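Local structure of stage II sporulation protein SA (Bacillus subtilis, 3O6Q) at residues I38-Y42 / I144-L149; L55-A60 / F138-T142; T66-Y72 / N119-T125; G106-I111 / L124-V130. The protein acts as the toxin of a type II toxin-antitoxin system, killing the cell unless its cognate antitoxin neutralises it. All blocks are in the same frame, centred on the assembly; numbering follows the deposited sequence.

Contact 1. Residues I38-Y42 / I144-L149; sequences IHVYY and IYDLVL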
# COMPACT_ATOMS: atom_id res chain seq x y z
N ILE A 38 -4.89 5.67 14.45
CA ILE A 38 -6.14 5.88 13.74
C ILE A 38 -7.24 6.29 14.73
O ILE A 38 -7.41 5.66 15.79
CB ILE A 38 -6.58 4.67 12.98
CG1 ILE A 38 -5.51 4.23 11.98
CG2 ILE A 38 -7.84 5.01 12.22
CD1 ILE A 38 -6.04 3.27 10.87
N HIS A 39 -7.93 7.37 14.40
CA HIS A 39 -9.09 7.85 15.16
C HIS A 39 -10.37 7.30 14.52
O HIS A 39 -10.73 7.68 13.41
CB HIS A 39 -9.11 9.38 15.13
CG HIS A 39 -7.91 10.03 15.75
ND1 HIS A 39 -8.00 10.87 16.84
CD2 HIS A 39 -6.59 9.96 15.43
CE1 HIS A 39 -6.79 11.31 17.15
NE2 HIS A 39 -5.92 10.76 16.32
N VAL A 40 -11.06 6.40 15.22
CA VAL A 40 -12.25 5.73 14.66
C VAL A 40 -13.58 6.27 15.18
O VAL A 40 -13.88 6.17 16.35
CB VAL A 40 -12.20 4.22 14.90
CG1 VAL A 40 -13.46 3.57 14.41
CG2 VAL A 40 -10.95 3.65 14.20
N TYR A 41 -14.36 6.86 14.27
CA TYR A 41 -15.69 7.43 14.55
C TYR A 41 -16.74 6.43 14.11
O TYR A 41 -16.67 5.91 12.99
CB TYR A 41 -15.91 8.73 13.76
CG TYR A 41 -15.01 9.89 14.14
CD1 TYR A 41 -15.54 11.07 14.61
CD2 TYR A 41 -13.64 9.80 14.04
CE1 TYR A 41 -14.74 12.13 14.97
CE2 TYR A 41 -12.82 10.86 14.41
CZ TYR A 41 -13.37 12.01 14.87
OH TYR A 41 -12.58 13.06 15.21
N TYR A 42 -17.69 6.16 14.99
CA TYR A 42 -18.81 5.26 14.71
C TYR A 42 -20.08 5.78 15.42
O TYR A 42 -20.03 6.74 16.20
CB TYR A 42 -18.49 3.84 15.19
CG TYR A 42 -18.37 3.79 16.70
CD1 TYR A 42 -19.52 3.66 17.49
CD2 TYR A 42 -17.15 3.95 17.34
CE1 TYR A 42 -19.45 3.65 18.89
CE2 TYR A 42 -17.06 3.94 18.73
CZ TYR A 42 -18.22 3.79 19.50
OH TYR A 42 -18.15 3.78 20.88
N ILE A 144 -8.96 -0.52 5.85
CA ILE A 144 -8.39 -0.56 7.18
C ILE A 144 -9.31 0.09 8.19
O ILE A 144 -9.48 -0.41 9.28
CB ILE A 144 -7.04 0.15 7.22
CG1 ILE A 144 -6.03 -0.61 6.32
CG2 ILE A 144 -6.55 0.27 8.67
CD1 ILE A 144 -4.93 0.27 5.75
N TYR A 145 -9.95 1.19 7.82
CA TYR A 145 -10.92 1.81 8.72
C TYR A 145 -12.01 0.85 9.14
O TYR A 145 -12.31 0.71 10.34
CB TYR A 145 -11.54 3.05 8.09
CG TYR A 145 -12.35 3.92 9.03
CD1 TYR A 145 -11.74 4.91 9.80
CD2 TYR A 145 -13.73 3.79 9.11
CE1 TYR A 145 -12.49 5.73 10.63
CE2 TYR A 145 -14.48 4.61 9.93
CZ TYR A 145 -13.83 5.57 10.69
OH TYR A 145 -14.59 6.32 11.53
N ASP A 146 -12.58 0.14 8.18
CA ASP A 146 -13.68 -0.78 8.49
C ASP A 146 -13.20 -1.91 9.39
O ASP A 146 -13.88 -2.30 10.34
CB ASP A 146 -14.23 -1.37 7.22
CG ASP A 146 -15.57 -2.05 7.45
OD1 ASP A 146 -15.66 -3.01 8.26
OD2 ASP A 146 -16.57 -1.63 6.82
N LEU A 147 -12.00 -2.41 9.10
CA LEU A 147 -11.44 -3.54 9.86
C LEU A 147 -11.10 -3.19 11.30
O LEU A 147 -11.06 -4.07 12.14
CB LEU A 147 -10.18 -4.06 9.19
CG LEU A 147 -10.47 -4.82 7.90
CD1 LEU A 147 -9.17 -4.97 7.11
CD2 LEU A 147 -11.14 -6.15 8.20
N VAL A 148 -10.86 -1.92 11.57
CA VAL A 148 -10.50 -1.48 12.87
C VAL A 148 -11.75 -1.28 13.77
O VAL A 148 -11.61 -1.23 14.99
CB VAL A 148 -9.66 -0.21 12.77
CG1 VAL A 148 -9.86 0.64 13.98
CG2 VAL A 148 -8.19 -0.59 12.58
N LEU A 149 -12.95 -1.23 13.19
CA LEU A 149 -14.18 -1.12 14.00
C LEU A 149 -14.45 -2.35 14.89
O LEU A 149 -14.17 -3.48 14.49
CB LEU A 149 -15.39 -0.90 13.12
CG LEU A 149 -15.46 0.42 12.41
CD1 LEU A 149 -16.81 0.52 11.75
CD2 LEU A 149 -15.28 1.51 13.44
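With CG placed opposite its own backbone N (chi1 -169°), Y145 reaches off helix 132-148 toward the backbone of strand 38-42 and brings its hydroxyl to the peptide of Y41. The hydroxyl OH of Y145 donates to Y41 O over 2.6 Å. It approaches in the carbonyl plane on a lone pair, at a C=O...donor angle of 119°. Y145 OH also lies near the plane of the Y41 ring, at its edge, and 3.5 Å from Y41 CB. V40 lies beside this bond. Its CG2, opposite the carbonyl carbon, meets CG1 of V148 in oblique packing. Nearer the start of the strand, the side chains of I38 and I144 cross at about a right angle, CD1 of I38 touching CG2 of I144 at 3.8 Å. Helix 45-61 flanks the contact, with Y48 edge-to-face against the Y145 ring. Strand 38-42 also pairs antiparallel with a strand from the chain of another protein, probably the antitoxin, and I144 packs on I144 of the second subunit. A single hydroxyl-to-carbonyl bond set among branched aliphatic groups thus ties the helix end to a binding strand, with a main-chain oxygen satisfied inside largely apolar packing.

Contact 2. Residues L55-A60 / F138-T142; sequences LLKTYA and FTSLT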
# COMPACT_ATOMS: atom_id res chain seq x y z
N LEU A 55 -9.28 10.40 8.06
CA LEU A 55 -8.21 9.45 7.82
C LEU A 55 -7.58 9.72 6.47
O LEU A 55 -6.36 9.79 6.33
CB LEU A 55 -8.78 8.04 7.86
CG LEU A 55 -7.76 6.91 7.72
CD1 LEU A 55 -6.67 7.05 8.77
CD2 LEU A 55 -8.50 5.52 7.73
N LEU A 56 -8.43 9.87 5.47
CA LEU A 56 -7.95 10.21 4.13
C LEU A 56 -7.14 11.50 4.23
O LEU A 56 -6.04 11.56 3.74
CB LEU A 56 -9.10 10.35 3.12
CG LEU A 56 -10.01 9.12 2.88
CD1 LEU A 56 -11.01 9.45 1.84
CD2 LEU A 56 -9.25 7.94 2.45
N LYS A 57 -7.67 12.50 4.92
CA LYS A 57 -6.96 13.76 5.07
C LYS A 57 -5.64 13.65 5.80
O LYS A 57 -4.68 14.31 5.42
CB LYS A 57 -7.84 14.79 5.75
CG LYS A 57 -8.76 15.47 4.75
CD LYS A 57 -9.87 16.25 5.37
CE LYS A 57 -10.76 16.78 4.26
NZ LYS A 57 -11.98 17.38 4.84
N THR A 58 -5.54 12.79 6.80
CA THR A 58 -4.29 12.63 7.52
C THR A 58 -3.16 12.21 6.58
O THR A 58 -2.04 12.73 6.63
CB THR A 58 -4.49 11.59 8.67
OG1 THR A 58 -5.39 12.15 9.65
CG2 THR A 58 -3.16 11.21 9.31
N TYR A 59 -3.48 11.31 5.68
CA TYR A 59 -2.53 10.77 4.74
C TYR A 59 -2.26 11.72 3.58
O TYR A 59 -1.10 11.95 3.23
CB TYR A 59 -3.04 9.39 4.25
CG TYR A 59 -2.73 8.29 5.26
CD1 TYR A 59 -3.41 8.22 6.49
CD2 TYR A 59 -1.69 7.39 5.03
CE1 TYR A 59 -3.08 7.21 7.42
CE2 TYR A 59 -1.38 6.37 5.96
CZ TYR A 59 -2.05 6.30 7.14
OH TYR A 59 -1.66 5.31 8.03
N ALA A 60 -3.31 12.25 2.98
CA ALA A 60 -3.14 13.14 1.84
C ALA A 60 -2.35 14.38 2.27
O ALA A 60 -1.51 14.85 1.54
CB ALA A 60 -4.48 13.53 1.23
N PHE A 138 -5.69 4.95 -1.27
CA PHE A 138 -6.76 5.56 -0.53
C PHE A 138 -7.92 4.64 -0.28
O PHE A 138 -8.54 4.74 0.76
CB PHE A 138 -7.13 6.92 -1.12
CG PHE A 138 -6.11 7.99 -0.74
CD1 PHE A 138 -6.27 8.72 0.42
CD2 PHE A 138 -4.96 8.15 -1.46
CE1 PHE A 138 -5.32 9.64 0.81
CE2 PHE A 138 -4.00 9.07 -1.06
CZ PHE A 138 -4.17 9.80 0.07
N THR A 139 -8.19 3.68 -1.19
CA THR A 139 -9.22 2.69 -0.90
C THR A 139 -8.74 1.67 0.14
O THR A 139 -9.51 1.25 0.97
CB THR A 139 -9.80 2.02 -2.15
OG1 THR A 139 -8.80 1.26 -2.87
CG2 THR A 139 -10.41 3.08 -3.00
N SER A 140 -7.48 1.28 0.09
CA SER A 140 -6.88 0.49 1.18
C SER A 140 -7.17 1.05 2.54
O SER A 140 -7.48 0.31 3.46
CB SER A 140 -5.37 0.45 1.02
OG SER A 140 -5.06 -0.34 -0.14
N LEU A 141 -7.09 2.35 2.66
CA LEU A 141 -7.30 2.99 3.96
C LEU A 141 -8.75 2.88 4.45
O LEU A 141 -9.02 2.68 5.62
CB LEU A 141 -6.91 4.47 3.89
CG LEU A 141 -5.46 4.91 3.97
CD1 LEU A 141 -5.45 6.39 3.56
CD2 LEU A 141 -4.93 4.72 5.41
N THR A 142 -9.68 3.05 3.54
CA THR A 142 -11.09 2.84 3.84
C THR A 142 -11.31 1.42 4.31
O THR A 142 -12.13 1.19 5.18
CB THR A 142 -12.00 3.10 2.60
OG1 THR A 142 -11.69 2.16 1.57
CG2 THR A 142 -11.83 4.51 2.04
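L141 points a methyl group squarely at the ring of Y59: its CD2 stands over one face, 3.7 Å from the ring centroid and only 13° off the ring normal, a CH-pi contact with the methyl above the middle of the ring. The other methyl, CD1, rests at the root of the tyrosine side chain, 3.7 Å from Y59 CG, so that the leucine fork spans the tyrosine from its root to its centre. F138 is used quite differently. Its ring presents an edge, and the main-chain atoms L56 O and A60 N lie close to the ring plane there, with L56 O 3.6 Å from F138 CE1. Since A60 N already bonds to L56 O within the helix, the phenylalanine rim abuts a satisfied turn of backbone. The flanks of that rim are aliphatic: L56 CD2 meets F138 CD1 at 3.7 Å, and A60 CB meets F138 CZ at 3.9 Å. L55 closes the other end, its CD2 approaching L141 O at 3.6 Å. No hydrogen bond joins the two segments, whose axes pass 10.2 Å apart at 141°, roughly antiparallel but well inclined; the contact between them is van der Waals packing and the CH-pi contact. Around this helix pair the fold is layered. L32 and L33 of helix 7-35 pack on Y59, while Y29 of that helix touches L141. The sheet lies against L56 and F138, through A67 of strand 66-71 and I122 and L124 of strand 118-125.

Contact 3. Residues T66-Y72 / N119-T125; sequences TASLCHY and NYVIKLT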
# COMPACT_ATOMS: atom_id res chain seq x y z
N THR A 66 -4.70 16.33 -2.36
CA THR A 66 -5.85 16.60 -1.51
C THR A 66 -6.85 15.46 -1.65
O THR A 66 -7.17 15.07 -2.75
CB THR A 66 -6.54 17.91 -1.94
OG1 THR A 66 -5.57 18.96 -2.03
CG2 THR A 66 -7.59 18.36 -0.93
N ALA A 67 -7.36 14.97 -0.52
CA ALA A 67 -8.42 13.97 -0.50
C ALA A 67 -9.62 14.51 0.29
O ALA A 67 -9.45 15.26 1.26
CB ALA A 67 -7.93 12.68 0.09
N SER A 68 -10.82 14.15 -0.16
CA SER A 68 -12.07 14.56 0.47
C SER A 68 -13.10 13.46 0.26
O SER A 68 -12.97 12.66 -0.65
CB SER A 68 -12.62 15.82 -0.16
OG SER A 68 -11.67 16.85 -0.19
N LEU A 69 -14.11 13.47 1.13
CA LEU A 69 -15.24 12.59 1.05
C LEU A 69 -16.44 13.48 0.77
O LEU A 69 -16.77 14.34 1.58
CB LEU A 69 -15.44 11.85 2.36
CG LEU A 69 -16.48 10.71 2.27
CD1 LEU A 69 -16.17 9.78 1.12
CD2 LEU A 69 -16.58 9.89 3.52
N CYS A 70 -17.05 13.31 -0.40
CA CYS A 70 -18.08 14.22 -0.84
C CYS A 70 -19.41 13.49 -0.91
O CYS A 70 -19.48 12.36 -1.38
CB CYS A 70 -17.70 14.80 -2.22
SG CYS A 70 -16.22 15.81 -2.23
N HIS A 71 -20.46 14.14 -0.41
CA HIS A 71 -21.80 13.60 -0.53
C HIS A 71 -22.08 13.46 -2.02
O HIS A 71 -21.64 14.28 -2.81
CB HIS A 71 -22.83 14.50 0.15
CG HIS A 71 -22.80 14.44 1.65
ND1 HIS A 71 -23.45 13.46 2.37
CD2 HIS A 71 -22.18 15.24 2.57
CE1 HIS A 71 -23.24 13.65 3.67
NE2 HIS A 71 -22.47 14.72 3.81
N TYR A 72 -22.78 12.40 -2.39
CA TYR A 72 -23.16 12.19 -3.77
C TYR A 72 -24.58 11.60 -3.82
O TYR A 72 -24.83 10.59 -4.49
CB TYR A 72 -22.12 11.31 -4.47
CG TYR A 72 -22.25 11.34 -5.98
CD1 TYR A 72 -21.72 12.39 -6.72
CD2 TYR A 72 -22.92 10.35 -6.65
CE1 TYR A 72 -21.87 12.44 -8.10
CE2 TYR A 72 -23.07 10.39 -8.03
CZ TYR A 72 -22.54 11.44 -8.75
OH TYR A 72 -22.72 11.48 -10.13
N ASN A 119 -24.54 7.41 -0.51
CA ASN A 119 -23.57 7.56 -1.59
C ASN A 119 -22.66 8.74 -1.39
O ASN A 119 -23.08 9.82 -1.02
CB ASN A 119 -24.27 7.68 -2.94
CG ASN A 119 -24.97 6.37 -3.34
OD1 ASN A 119 -24.62 5.30 -2.87
ND2 ASN A 119 -25.97 6.48 -4.18
N TYR A 120 -21.39 8.49 -1.66
CA TYR A 120 -20.37 9.50 -1.58
C TYR A 120 -19.41 9.31 -2.76
O TYR A 120 -19.54 8.36 -3.54
CB TYR A 120 -19.56 9.35 -0.27
CG TYR A 120 -20.34 9.54 1.01
CD1 TYR A 120 -20.34 10.76 1.65
CD2 TYR A 120 -21.06 8.50 1.59
CE1 TYR A 120 -21.03 10.96 2.82
CE2 TYR A 120 -21.77 8.69 2.79
CZ TYR A 120 -21.75 9.94 3.40
OH TYR A 120 -22.41 10.21 4.59
N VAL A 121 -18.47 10.25 -2.88
CA VAL A 121 -17.41 10.14 -3.85
C VAL A 121 -16.15 10.59 -3.14
O VAL A 121 -16.12 11.64 -2.56
CB VAL A 121 -17.71 10.97 -5.12
CG1 VAL A 121 -16.51 11.06 -6.01
CG2 VAL A 121 -18.85 10.35 -5.88
N ILE A 122 -15.14 9.74 -3.12
CA ILE A 122 -13.84 10.13 -2.63
C ILE A 122 -13.16 10.92 -3.75
O ILE A 122 -12.82 10.36 -4.79
CB ILE A 122 -12.98 8.89 -2.27
CG1 ILE A 122 -13.62 8.06 -1.16
CG2 ILE A 122 -11.59 9.33 -1.77
CD1 ILE A 122 -13.15 6.58 -1.20
N LYS A 123 -12.95 12.21 -3.52
CA LYS A 123 -12.23 13.08 -4.44
C LYS A 123 -10.76 13.15 -4.12
O LYS A 123 -10.40 13.65 -3.07
CB LYS A 123 -12.81 14.48 -4.37
CG LYS A 123 -12.22 15.50 -5.35
CD LYS A 123 -13.02 16.79 -5.32
CE LYS A 123 -12.39 17.88 -6.18
NZ LYS A 123 -13.04 19.24 -6.01
N LEU A 124 -9.92 12.71 -5.05
CA LEU A 124 -8.46 12.92 -5.00
C LEU A 124 -7.95 13.84 -6.11
O LEU A 124 -8.10 13.53 -7.30
CB LEU A 124 -7.72 11.60 -5.15
CG LEU A 124 -8.15 10.43 -4.25
CD1 LEU A 124 -7.32 9.24 -4.61
CD2 LEU A 124 -8.07 10.76 -2.76
N THR A 125 -7.33 14.96 -5.72
CA THR A 125 -6.68 15.86 -6.68
C THR A 125 -5.24 16.17 -6.27
O THR A 125 -4.85 15.96 -5.12
CB THR A 125 -7.38 17.21 -6.77
OG1 THR A 125 -7.21 17.88 -5.51
CG2 THR A 125 -8.85 17.04 -7.12
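S68 O is approached by two donors from the neighbouring strand: K123 N, in a hydrogen bond of 2.9 Å, and the CA-H of I122, in a weaker contact of 3.3 Å between I122 CA and S68 O. The bond from K123 is bent, with an N-H...O angle of 141°. T66/T125, S68/K123 and C70/V121 are the hydrogen-bonded pairs of this antiparallel pairing, separated by the non-hydrogen-bonded pairs A67/L124 and L69/I122. At the far end Y72 N still bonds to N119 O at 2.9 Å. On one face, L69 swings CG opposite its backbone N (chi1 -170°), which sets CD1 between Y120 CB at 3.7 Å and I122 CG1 at 3.8 Å. A67 CB touches L124 CD2 beyond them. On the face of V121, Y72 just past the strand crosses V121 obliquely, its CG 3.5 Å from V121 CG2, while its hydroxyl is bonded to D96. H71 and Y120 run side by side: Y120 CE1 stands over one face of the imidazole toward its rim, and the planes are turned 38°, an oblique pair. C70 is linked by a disulfide to the chain of another protein. The A67 and L69 face turns toward helix 45-61, the V121 face toward helix 75-82. This is the edge pairing, within this chain, of a four-stranded antiparallel sheet in strand order 1-4-3-2, flanked by helices on both faces, as is consistent with a GAF-like domain.

Contact 4. Residues G106-I111 / L124-V130; sequences GKVVLI and LTSDSIV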
# COMPACT_ATOMS: atom_id res chain seq x y z
N GLY A 106 -4.05 13.22 -15.20
CA GLY A 106 -3.47 12.73 -13.98
C GLY A 106 -3.58 13.69 -12.81
O GLY A 106 -2.71 13.69 -11.94
N LYS A 107 -4.63 14.50 -12.77
CA LYS A 107 -4.84 15.47 -11.70
C LYS A 107 -6.08 15.20 -10.81
O LYS A 107 -6.16 15.72 -9.72
CB LYS A 107 -5.00 16.88 -12.30
CG LYS A 107 -3.87 17.34 -13.22
CD LYS A 107 -2.51 17.53 -12.52
CE LYS A 107 -1.46 17.91 -13.56
NZ LYS A 107 -0.07 17.86 -13.06
N VAL A 108 -7.04 14.43 -11.30
CA VAL A 108 -8.27 14.13 -10.55
C VAL A 108 -8.59 12.62 -10.63
O VAL A 108 -8.56 12.02 -11.70
CB VAL A 108 -9.53 14.92 -11.11
CG1 VAL A 108 -10.77 14.68 -10.25
CG2 VAL A 108 -9.26 16.41 -11.24
N VAL A 109 -8.88 12.01 -9.48
CA VAL A 109 -9.48 10.69 -9.42
C VAL A 109 -10.75 10.82 -8.59
O VAL A 109 -10.72 11.37 -7.50
CB VAL A 109 -8.57 9.72 -8.70
CG1 VAL A 109 -9.08 8.34 -8.85
CG2 VAL A 109 -7.18 9.81 -9.25
N LEU A 110 -11.89 10.38 -9.13
CA LEU A 110 -13.18 10.39 -8.39
C LEU A 110 -13.67 8.96 -8.29
O LEU A 110 -13.78 8.25 -9.29
CB LEU A 110 -14.22 11.26 -9.06
CG LEU A 110 -13.80 12.72 -9.33
CD1 LEU A 110 -14.90 13.37 -10.15
CD2 LEU A 110 -13.45 13.50 -8.05
N ILE A 111 -13.94 8.55 -7.05
CA ILE A 111 -14.13 7.15 -6.68
C ILE A 111 -15.46 7.04 -5.97
O ILE A 111 -15.60 7.51 -4.83
CB ILE A 111 -13.03 6.69 -5.74
CG1 ILE A 111 -11.64 7.10 -6.24
CG2 ILE A 111 -13.05 5.18 -5.59
CD1 ILE A 111 -10.52 6.76 -5.24
N LEU A 124 -9.92 12.71 -5.05
CA LEU A 124 -8.46 12.92 -5.00
C LEU A 124 -7.95 13.84 -6.11
O LEU A 124 -8.10 13.53 -7.30
CB LEU A 124 -7.72 11.60 -5.15
CG LEU A 124 -8.15 10.43 -4.25
CD1 LEU A 124 -7.32 9.24 -4.61
CD2 LEU A 124 -8.07 10.76 -2.76
N THR A 125 -7.33 14.96 -5.72
CA THR A 125 -6.68 15.86 -6.68
C THR A 125 -5.24 16.17 -6.27
O THR A 125 -4.85 15.96 -5.12
CB THR A 125 -7.38 17.21 -6.77
OG1 THR A 125 -7.21 17.88 -5.51
CG2 THR A 125 -8.85 17.04 -7.12
N SER A 126 -4.47 16.70 -7.21
CA SER A 126 -3.06 16.94 -6.98
C SER A 126 -2.57 17.95 -7.99
O SER A 126 -2.98 17.91 -9.14
CB SER A 126 -2.27 15.63 -7.12
OG SER A 126 -0.90 15.80 -6.87
N ASP A 127 -1.68 18.82 -7.55
CA ASP A 127 -0.96 19.70 -8.44
C ASP A 127 0.10 18.96 -9.26
O ASP A 127 0.37 19.37 -10.39
CB ASP A 127 -0.34 20.86 -7.66
CG ASP A 127 -1.34 21.97 -7.37
OD1 ASP A 127 -2.09 22.39 -8.31
OD2 ASP A 127 -1.37 22.44 -6.21
N SER A 128 0.69 17.90 -8.72
CA SER A 128 1.56 17.03 -9.51
C SER A 128 0.75 15.93 -10.19
O SER A 128 0.30 16.15 -11.31
CB SER A 128 2.72 16.44 -8.70
OG SER A 128 2.27 15.77 -7.55
N ILE A 129 0.52 14.80 -9.52
CA ILE A 129 -0.09 13.64 -10.18
C ILE A 129 -0.88 12.76 -9.23
O ILE A 129 -0.41 12.48 -8.14
CB ILE A 129 1.01 12.80 -10.84
CG1 ILE A 129 1.35 13.38 -12.22
CG2 ILE A 129 0.61 11.41 -11.02
CD1 ILE A 129 2.68 12.85 -12.77
N VAL A 130 -2.08 12.34 -9.63
CA VAL A 130 -2.81 11.27 -8.96
C VAL A 130 -3.30 10.25 -9.98
O VAL A 130 -3.83 10.61 -11.02
CB VAL A 130 -4.11 11.71 -8.20
CG1 VAL A 130 -3.82 12.13 -6.78
CG2 VAL A 130 -4.87 12.78 -8.95
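K107 lays its aliphatic chain along the main chain of the S126-S128 turn, CD lying 3.4 Å from S126 O. A bend at chi2 (-66°) directs the amino group back to the turn, where NZ donates to the carbonyl oxygens of D127 and S128. The bond from K107 NZ to D127 O measures 3.1 Å and comes from above the carbonyl plane. The amino group thus faces two successive peptide oxygens, the S128 bond being doubtfully short, and its charge would probably polarise them. The backbone of K107 takes part as well, K107 O accepting a weak bond from S126 N. Beyond the turn the chain doubles back, and V130 N bonds to G106 O at 2.7 Å. The CG2 of V130 is pressed 3.3 Å from K107 C. V109 CG2 meets V130 CB at 3.8 Å, packing on the returning residue. Deeper in the sheet V109 and L124 form a hydrogen-bonded antiparallel pair, V109 N to L124 O at 2.8 Å and L124 N to V109 O at 2.9 Å. G106, at positive phi, makes the bend before the strand, where D103 receives K107 N and V108 N. I129 O is held by R25 of helix 7-35. Such features mark the open end of a beta hairpin, strands 108-115 and 118-125, where the chain leaving the second strand turns back beside the residues leading into the first before helix 132-148 begins.

Along the chain, contacts 2, 3 and 4 all fall between the two segments of contact 1, which brings the early strand 38-42 to the end of helix 132-148. Contacts 1 and 2 share that helix, with centres 11 Å apart, and touch where Y145 meets L55. Contacts 3 and 4 share strand 118-125 and residues L124 and T125; their segments alternate in sequence, and together they join three neighbouring strands of one sheet. L56 and F138 of contact 2 lie directly on this sheet, whereas contacts 1 and 4, about 25 Å apart between centres, do not touch. The probably cytoplasmic toxin domain is therefore layered, sheet against helices, with contact 1 at a partner-binding margin.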